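Side-chain contacts in SCO1/SenC family lipoprotein (Bacillus anthracis, PDB 4HDE), which probably binds copper and takes part in cytochrome c oxidase assembly, as thioredoxin-fold relatives of the SCO1/SenC family do: residues Phe39-Thr42 with Val47-Pro50; Lys113-Lys116 with Gln120-Val123; Leu122-Lys125 with Val131-Gly134. One frame throughout, in Å; residues are numbered along the deposited sequence.

Contact 1: Phe39-Thr42 with Val47-Pro50; sequences FMFT and VCPP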
ATOM      1  N   PHE A  39       0.874   1.514   4.255  1.00 12.98           N
ATOM      2  CA  PHE A  39       0.826   2.890   4.757  1.00 13.20           C
ATOM      3  C   PHE A  39       2.234   3.298   5.162  1.00 13.76           C
ATOM      4  O   PHE A  39       2.933   2.534   5.823  1.00 15.29           O
ATOM      5  CB  PHE A  39      -0.126   2.983   5.951  1.00 15.63           C
ATOM      6  CG  PHE A  39      -1.567   2.804   5.578  1.00 14.01           C
ATOM      7  CD1 PHE A  39      -2.373   3.906   5.349  1.00 15.92           C
ATOM      8  CD2 PHE A  39      -2.121   1.537   5.441  1.00 17.01           C
ATOM      9  CE1 PHE A  39      -3.709   3.757   4.992  1.00 16.65           C
ATOM     10  CE2 PHE A  39      -3.460   1.384   5.083  1.00 19.21           C
ATOM     11  CZ  PHE A  39      -4.250   2.498   4.856  1.00 17.67           C
HETATM   12  N   MSE A  40       2.646   4.497   4.780  1.00 13.74           N
HETATM   13  CA  MSE A  40       4.008   4.953   5.040  0.54 13.13           C
HETATM   14  C   MSE A  40       4.096   6.467   4.955  1.00 12.78           C
HETATM   15  O   MSE A  40       3.108   7.141   4.691  1.00 13.62           O
HETATM   16  CB  MSE A  40       4.966   4.329   4.030  0.54 15.01           C
HETATM   17  CG  MSE A  40       4.498   4.457   2.588  0.54 16.48           C
HETATM   18 SE   MSE A  40       5.958   4.791   1.355  0.34 39.68          SE
HETATM   19  CE  MSE A  40       6.188   6.695   1.676  0.54 25.13           C
ATOM     20  N   PHE A  41       5.276   7.010   5.224  1.00 14.06           N
ATOM     21  CA  PHE A  41       5.505   8.440   5.033  1.00 13.67           C
ATOM     22  C   PHE A  41       6.970   8.686   4.732  1.00 15.25           C
ATOM     23  O   PHE A  41       7.830   7.933   5.181  1.00 17.01           O
ATOM     24  CB  PHE A  41       4.972   9.301   6.198  1.00 14.61           C
ATOM     25  CG  PHE A  41       5.684   9.109   7.514  1.00 15.45           C
ATOM     26  CD1 PHE A  41       6.467  10.123   8.056  1.00 16.52           C
ATOM     27  CD2 PHE A  41       5.519   7.937   8.234  1.00 15.37           C
ATOM     28  CE1 PHE A  41       7.102   9.945   9.280  1.00 17.66           C
ATOM     29  CE2 PHE A  41       6.145   7.759   9.459  1.00 16.64           C
ATOM     30  CZ  PHE A  41       6.940   8.749   9.971  1.00 17.38           C
ATOM     31  N   THR A  42       7.258   9.723   3.954  1.00 14.37           N
ATOM     32  CA  THR A  42       8.613   9.892   3.430  1.00 16.45           C
ATOM     33  C   THR A  42       9.624  10.379   4.456  1.00 17.05           C
ATOM     34  O   THR A  42      10.822  10.177   4.275  1.00 21.61           O
ATOM     35  CB  THR A  42       8.675  10.799   2.173  1.00 17.94           C
ATOM     36  OG1 THR A  42       8.482  12.168   2.538  1.00 18.56           O
ATOM     37  CG2 THR A  42       7.625  10.381   1.151  1.00 18.42           C
ATOM     38  N   VAL A  47      10.845   2.544  10.018  1.00 20.40           N
ATOM     39  CA  VAL A  47      10.476   1.341   9.285  1.00 19.51           C
ATOM     40  C   VAL A  47      10.014   1.526   7.844  1.00 17.10           C
ATOM     41  O   VAL A  47       9.923   0.551   7.115  1.00 16.57           O
ATOM     42  CB  VAL A  47       9.407   0.511  10.029  1.00 21.81           C
ATOM     43  CG1 VAL A  47       9.925   0.075  11.391  1.00 27.02           C
ATOM     44  CG2 VAL A  47       8.115   1.300  10.160  1.00 22.67           C
ATOM     45  N   CYS A  48       9.719   2.750   7.415  1.00 16.23           N
ATOM     46  CA  CYS A  48       9.152   2.901   6.073  1.00 14.35           C
ATOM     47  C   CYS A  48      10.125   2.565   4.936  1.00 13.56           C
ATOM     48  O   CYS A  48       9.724   1.935   3.953  1.00 14.20           O
ATOM     49  CB  CYS A  48       8.487   4.266   5.882  1.00 15.20           C
ATOM     50  SG  CYS A  48       6.980   4.485   6.892  1.00 17.73           S
ATOM     51  N   PRO A  49      11.399   2.988   5.051  1.00 14.22           N
ATOM     52  CA  PRO A  49      12.299   2.550   3.967  1.00 15.04           C
ATOM     53  C   PRO A  49      12.451   1.014   3.857  1.00 14.52           C
ATOM     54  O   PRO A  49      12.328   0.493   2.742  1.00 14.84           O
ATOM     55  CB  PRO A  49      13.619   3.274   4.295  1.00 16.88           C
ATOM     56  CG  PRO A  49      13.176   4.500   5.061  1.00 16.59           C
ATOM     57  CD  PRO A  49      12.020   4.018   5.906  1.00 16.20           C
ATOM     58  N   PRO A  50      12.669   0.295   4.974  1.00 14.13           N
ATOM     59  CA  PRO A  50      12.707  -1.168   4.798  1.00 13.97           C
ATOM     60  C   PRO A  50      11.374  -1.761   4.332  1.00 13.34           C
ATOM     61  O   PRO A  50      11.396  -2.700   3.546  1.00 14.38           O
ATOM     62  CB  PRO A  50      13.096  -1.703   6.176  1.00 16.26           C
ATOM     63  CG  PRO A  50      13.019  -0.548   7.113  1.00 20.48           C
ATOM     64  CD  PRO A  50      13.119   0.719   6.312  1.00 15.19           C
TER
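A cysteine sulfur serves as the acceptor for a main-chain amide: Phe41 N donates to Cys48 SG at 3.5 Å, with an N-H...S angle of 154°. Cys48 is the second cysteine of the CxxxCP sequence of Sco proteins, set in a thioredoxin-like fold in the first turn of helix 48-64, the helix of the beta-alpha-beta unit that begins with strand 35-40. In relatives the two cysteines of this motif and a distant histidine hold copper; Cys48 also touches His133 here, consistent with that site. The amide lies just past the end of the strand. The strand residue Met40, a selenomethionine, presses its CB on the same sulfur, CB to SG 3.5 Å, while its side chain bends on toward Leu86 and Phe89 of helix 83-90. The CA-CB bond of Phe41 points away from the cysteine, but with CG set between the backbone N and the carbonyl carbon (chi1 67°) one flank of the ring returns to it. Cys48 SG sits obliquely beside this ring, 4.9 Å from the centroid and 50° off the normal, a sulfur-aromatic contact. The nearest ring atom is Phe41 CD2, 4.0 Å from Cys48 SG.

Contact 2: Lys113-Lys116 with Gln120-Val123; sequences KFSK and QSLV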
ATOM      1  N   LYS A 113      -9.093   8.626   9.260  1.00 15.38           N
ATOM      2  CA  LYS A 113     -10.387   7.964   9.203  1.00 15.36           C
ATOM      3  C   LYS A 113     -10.339   6.795   8.222  1.00 15.44           C
ATOM      4  O   LYS A 113     -10.867   5.721   8.501  1.00 16.44           O
ATOM      5  CB  LYS A 113     -11.488   8.949   8.798  1.00 18.69           C
ATOM      6  CG  LYS A 113     -12.884   8.347   8.811  1.00 21.38           C
ATOM      7  CD  LYS A 113     -13.894   9.274   8.160  1.00 22.80           C
ATOM      8  CE  LYS A 113     -15.268   8.625   8.086  1.00 24.02           C
ATOM      9  NZ  LYS A 113     -15.237   7.352   7.300  1.00 29.30           N
ATOM     10  N   PHE A 114      -9.696   7.005   7.078  1.00 15.79           N
ATOM     11  CA  PHE A 114      -9.618   5.987   6.034  1.00 15.43           C
ATOM     12  C   PHE A 114      -8.894   4.745   6.553  1.00 14.47           C
ATOM     13  O   PHE A 114      -9.347   3.618   6.359  1.00 15.85           O
ATOM     14  CB  PHE A 114      -8.899   6.588   4.819  1.00 15.54           C
ATOM     15  CG  PHE A 114      -8.715   5.634   3.665  1.00 14.67           C
ATOM     16  CD1 PHE A 114      -9.710   5.474   2.711  1.00 15.51           C
ATOM     17  CD2 PHE A 114      -7.533   4.931   3.508  1.00 13.51           C
ATOM     18  CE1 PHE A 114      -9.527   4.615   1.632  1.00 15.25           C
ATOM     19  CE2 PHE A 114      -7.344   4.077   2.429  1.00 14.44           C
ATOM     20  CZ  PHE A 114      -8.350   3.917   1.496  1.00 15.15           C
ATOM     21  N   SER A 115      -7.766   4.950   7.218  1.00 14.60           N
ATOM     22  CA  SER A 115      -7.009   3.838   7.784  1.00 15.84           C
ATOM     23  C   SER A 115      -7.804   3.096   8.869  1.00 16.74           C
ATOM     24  O   SER A 115      -7.808   1.859   8.915  1.00 17.00           O
ATOM     25  CB  SER A 115      -5.674   4.347   8.329  1.00 15.87           C
ATOM     26  OG  SER A 115      -4.889   3.288   8.857  1.00 18.68           O
ATOM     27  N   LYS A 116      -8.499   3.850   9.720  1.00 16.60           N
ATOM     28  CA  LYS A 116      -9.321   3.268  10.777  1.00 19.78           C
ATOM     29  C   LYS A 116     -10.465   2.428  10.211  1.00 18.88           C
ATOM     30  O   LYS A 116     -10.692   1.297  10.643  1.00 23.70           O
ATOM     31  CB  LYS A 116      -9.891   4.375  11.677  1.00 22.26           C
ATOM     32  CG  LYS A 116     -11.007   3.931  12.615  1.00 23.02           C
ATOM     33  CD  LYS A 116     -11.510   5.080  13.498  1.00 27.44           C
ATOM     34  CE  LYS A 116     -12.370   6.080  12.724  1.00 30.67           C
ATOM     35  NZ  LYS A 116     -13.784   5.627  12.538  1.00 32.11           N
ATOM     36  N   GLN A 120      -8.505  -1.032   9.686  1.00 17.56           N
ATOM     37  CA  GLN A 120      -8.452  -1.274  11.126  1.00 21.61           C
ATOM     38  C   GLN A 120      -7.094  -0.921  11.706  1.00 22.85           C
ATOM     39  O   GLN A 120      -6.566  -1.632  12.563  1.00 24.44           O
ATOM     40  CB  GLN A 120      -8.796  -2.732  11.431  1.00 23.90           C
ATOM     41  CG  GLN A 120     -10.069  -3.179  10.752  1.00 26.56           C
ATOM     42  CD  GLN A 120     -10.585  -4.494  11.280  1.00 29.96           C
ATOM     43  OE1 GLN A 120     -10.058  -5.038  12.249  1.00 26.14           O
ATOM     44  NE2 GLN A 120     -11.632  -5.013  10.647  1.00 33.37           N
ATOM     45  N   SER A 121      -6.546   0.198  11.252  1.00 20.84           N
ATOM     46  CA  SER A 121      -5.210   0.620  11.641  0.59 20.81           C
ATOM     47  C   SER A 121      -5.209   2.076  12.113  1.00 20.97           C
ATOM     48  O   SER A 121      -5.715   2.958  11.415  1.00 20.78           O
ATOM     49  CB  SER A 121      -4.258   0.449  10.456  0.59 23.42           C
ATOM     50  OG  SER A 121      -2.918   0.710  10.822  0.59 31.87           O
ATOM     51  N   LEU A 122      -4.632   2.315  13.283  1.00 18.72           N
ATOM     52  CA  LEU A 122      -4.554   3.654  13.851  0.57 17.33           C
ATOM     53  C   LEU A 122      -3.480   4.482  13.161  1.00 18.22           C
ATOM     54  O   LEU A 122      -2.375   4.002  12.917  1.00 19.95           O
ATOM     55  CB  LEU A 122      -4.242   3.579  15.346  0.57 20.02           C
ATOM     56  CG  LEU A 122      -4.024   4.920  16.052  0.57 21.58           C
ATOM     57  CD1 LEU A 122      -5.326   5.693  16.155  0.57 25.00           C
ATOM     58  CD2 LEU A 122      -3.414   4.716  17.432  0.57 25.60           C
ATOM     59  N   VAL A 123      -3.818   5.725  12.846  1.00 16.27           N
ATOM     60  CA  VAL A 123      -2.860   6.716  12.373  1.00 16.61           C
ATOM     61  C   VAL A 123      -2.904   7.888  13.341  1.00 16.80           C
ATOM     62  O   VAL A 123      -3.980   8.355  13.714  1.00 19.11           O
ATOM     63  CB  VAL A 123      -3.205   7.230  10.968  1.00 16.91           C
ATOM     64  CG1 VAL A 123      -2.317   8.403  10.592  1.00 18.22           C
ATOM     65  CG2 VAL A 123      -3.054   6.112   9.952  1.00 16.51           C
TER
HETATM   66  O   HOH W   1      -1.960   2.690   9.027  1.00 21.73           O
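Ser115 and Ser121 hold each other by two direct hydrogen bonds. The hydroxyl of Ser115 donates to Ser121 O over a short 2.7 Å (OG to O), approaching from above the carbonyl plane, and Ser121 N returns a bond to Ser115 O at 3.1 Å, nearly straight at 166°. Placing OG anti to the backbone N (chi1 -178°) brings the Ser115 hydroxyl to that carbonyl. A water then donates to Ser115 OG at 3.0 Å; Ser121 has two conformers, so the bond of this water to Ser121 OG, 2.8 Å, is the less certain one. The Ser115 hydroxyl is thus engaged both as donor and as acceptor in a buried place. Val123 lies against the same side chain, its CG2 3.6 Å from Ser115 CB. These bonds finish helix 108-119 of the thioredoxin-like fold: Gln120 leaves the helix with left-handed backbone angles (phi 49°), and its N makes one more, weak bond to Lys116 O at 3.3 Å. The turn there lets the chain double back along the helix, so that Ser121 and Val123 come to flank Ser115. Further out, the Gln120 side chain rests on Trp10, and Val123 reaches Val76. The neighbouring Phe114 seats the helix on Phe74 of strand 70-75.

Contact 3: Leu122-Lys125 with Val131-Gly134; sequences LVDK and VIHG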
ATOM      1  N   LEU A 122      -4.632   2.315  13.283  1.00 18.72           N
ATOM      2  CA  LEU A 122      -4.554   3.654  13.851  0.57 17.33           C
ATOM      3  C   LEU A 122      -3.480   4.482  13.161  1.00 18.22           C
ATOM      4  O   LEU A 122      -2.375   4.002  12.917  1.00 19.95           O
ATOM      5  CB  LEU A 122      -4.242   3.579  15.346  0.57 20.02           C
ATOM      6  CG  LEU A 122      -4.024   4.920  16.052  0.57 21.58           C
ATOM      7  CD1 LEU A 122      -5.326   5.693  16.155  0.57 25.00           C
ATOM      8  CD2 LEU A 122      -3.414   4.716  17.432  0.57 25.60           C
ATOM      9  N   VAL A 123      -3.818   5.725  12.846  1.00 16.27           N
ATOM     10  CA  VAL A 123      -2.860   6.716  12.373  1.00 16.61           C
ATOM     11  C   VAL A 123      -2.904   7.888  13.341  1.00 16.80           C
ATOM     12  O   VAL A 123      -3.980   8.355  13.714  1.00 19.11           O
ATOM     13  CB  VAL A 123      -3.205   7.230  10.968  1.00 16.91           C
ATOM     14  CG1 VAL A 123      -2.317   8.403  10.592  1.00 18.22           C
ATOM     15  CG2 VAL A 123      -3.054   6.112   9.952  1.00 16.51           C
ATOM     16  N   ASP A 124      -1.738   8.350  13.776  1.00 15.07           N
ATOM     17  CA  ASP A 124      -1.675   9.518  14.646  1.00 17.47           C
ATOM     18  C   ASP A 124      -0.302  10.145  14.530  1.00 17.46           C
ATOM     19  O   ASP A 124       0.701   9.438  14.563  1.00 18.58           O
ATOM     20  CB  ASP A 124      -1.954   9.146  16.104  1.00 19.75           C
ATOM     21  CG  ASP A 124      -1.939  10.352  17.014  1.00 30.21           C
ATOM     22  OD1 ASP A 124      -2.963  11.067  17.062  1.00 38.02           O
ATOM     23  OD2 ASP A 124      -0.900  10.597  17.663  1.00 30.54           O
ATOM     24  N   LYS A 125      -0.260  11.463  14.372  1.00 15.51           N
ATOM     25  CA  LYS A 125       1.002  12.186  14.242  1.00 15.41           C
ATOM     26  C   LYS A 125       1.363  12.898  15.539  1.00 18.21           C
ATOM     27  O   LYS A 125       0.788  13.931  15.868  1.00 17.54           O
ATOM     28  CB  LYS A 125       0.913  13.193  13.092  1.00 16.21           C
ATOM     29  CG  LYS A 125       2.198  13.957  12.842  1.00 17.48           C
ATOM     30  CD  LYS A 125       2.151  14.745  11.534  1.00 17.89           C
ATOM     31  CE  LYS A 125       3.478  15.459  11.295  1.00 20.88           C
ATOM     32  NZ  LYS A 125       3.511  16.201   9.997  1.00 20.61           N
ATOM     33  N   VAL A 131       4.954   9.788  12.509  1.00 14.89           N
ATOM     34  CA  VAL A 131       3.586   9.298  12.471  1.00 14.50           C
ATOM     35  C   VAL A 131       3.476   7.836  12.859  1.00 15.96           C
ATOM     36  O   VAL A 131       4.216   6.986  12.357  1.00 17.06           O
ATOM     37  CB  VAL A 131       2.979   9.500  11.069  1.00 14.57           C
ATOM     38  CG1 VAL A 131       1.509   9.183  11.085  1.00 16.24           C
ATOM     39  CG2 VAL A 131       3.194  10.927  10.581  1.00 16.68           C
ATOM     40  N   ILE A 132       2.549   7.556  13.764  1.00 15.02           N
ATOM     41  CA  ILE A 132       2.150   6.194  14.095  1.00 15.23           C
ATOM     42  C   ILE A 132       1.227   5.654  13.003  1.00 16.18           C
ATOM     43  O   ILE A 132       0.271   6.311  12.614  1.00 15.57           O
ATOM     44  CB  ILE A 132       1.394   6.193  15.437  1.00 14.42           C
ATOM     45  CG1 ILE A 132       2.336   6.627  16.569  1.00 15.20           C
ATOM     46  CG2 ILE A 132       0.765   4.819  15.690  1.00 16.63           C
ATOM     47  CD1 ILE A 132       1.657   6.947  17.913  1.00 16.55           C
ATOM     48  N   HIS A 133       1.513   4.455  12.501  1.00 15.43           N
ATOM     49  CA  HIS A 133       0.686   3.847  11.465  1.00 15.00           C
ATOM     50  C   HIS A 133       0.971   2.351  11.436  1.00 16.95           C
ATOM     51  O   HIS A 133       1.954   1.894  12.024  1.00 17.19           O
ATOM     52  CB  HIS A 133       1.000   4.455  10.096  1.00 15.33           C
ATOM     53  CG  HIS A 133       2.417   4.237   9.666  1.00 13.42           C
ATOM     54  ND1 HIS A 133       2.808   3.162   8.896  1.00 14.33           N
ATOM     55  CD2 HIS A 133       3.543   4.939   9.930  1.00 14.83           C
ATOM     56  CE1 HIS A 133       4.113   3.217   8.698  1.00 16.86           C
ATOM     57  NE2 HIS A 133       4.584   4.285   9.315  1.00 16.82           N
ATOM     58  N   GLY A 134       0.117   1.596  10.754  1.00 16.97           N
ATOM     59  CA  GLY A 134       0.298   0.156  10.677  1.00 17.97           C
ATOM     60  C   GLY A 134       1.434  -0.229   9.748  1.00 15.08           C
ATOM     61  O   GLY A 134       1.719   0.479   8.778  1.00 15.50           O
TER
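The two methyls of Val131 part: CG1 lies 3.6 Å from Asp124 O and packs on Val123 CG1 at 3.9 Å, while CG2 lies 3.9 Å from Lys125 CG, against the aliphatic part of the lysine. Val131 also rests on Val76 and Phe41. Lys125 is extended throughout, with CG anti to the backbone N (chi1 -178°), which carries NZ past the valine to a salt bridge with Asp77. Ile132 follows with the two main-chain bonds of the contact: Ile132 N donates to Asp124 O at 2.8 Å, and Asp124 N to Ile132 O at 3.1 Å. This is an antiparallel hydrogen-bonded pair and a single bridge, joining two arms of the long loop between helix 108-119 and strand 136-140 of the thioredoxin-like fold. Ile132 O is also met by the CA-H of Val123, CA to O 3.2 Å. The Ile132 side chain takes the exposed side with Asp124, whereas Val123 and Val131 are buried. His133 stands opposite Val123 in register, and its CA is 3.4 Å from Leu122 O in a CA-H...O contact. The His133 ring leads away to Met51 of helix 48-64. Gly134 steadies that ring: His133 ND1 donates to Gly134 O at 2.9 Å, bent to 142°, with ND1 well above the carbonyl plane.

Overall arrangement
Contact 1 comes first along the chain, where strand 35-40 hands over to helix 48-64 in the beta-alpha-beta unit completed by strand 70-75; contacts 2 and 3 follow in the stretch from helix 108-119 to strand 136-140 and share Leu122 and Val123. Centres lie about 8 Å apart for contacts 2 and 3, about 11 Å for 1 and 3, and about 16 Å for 1 and 2. Phe39 packs on Ser115, bringing strand 35-40 against the helix of contact 2. Contact 3 reaches contact 1 through His133, whose NE2 is 3.4 Å from Cys48 SG. The loop thus carries the histidine to the cysteine of the probable copper site.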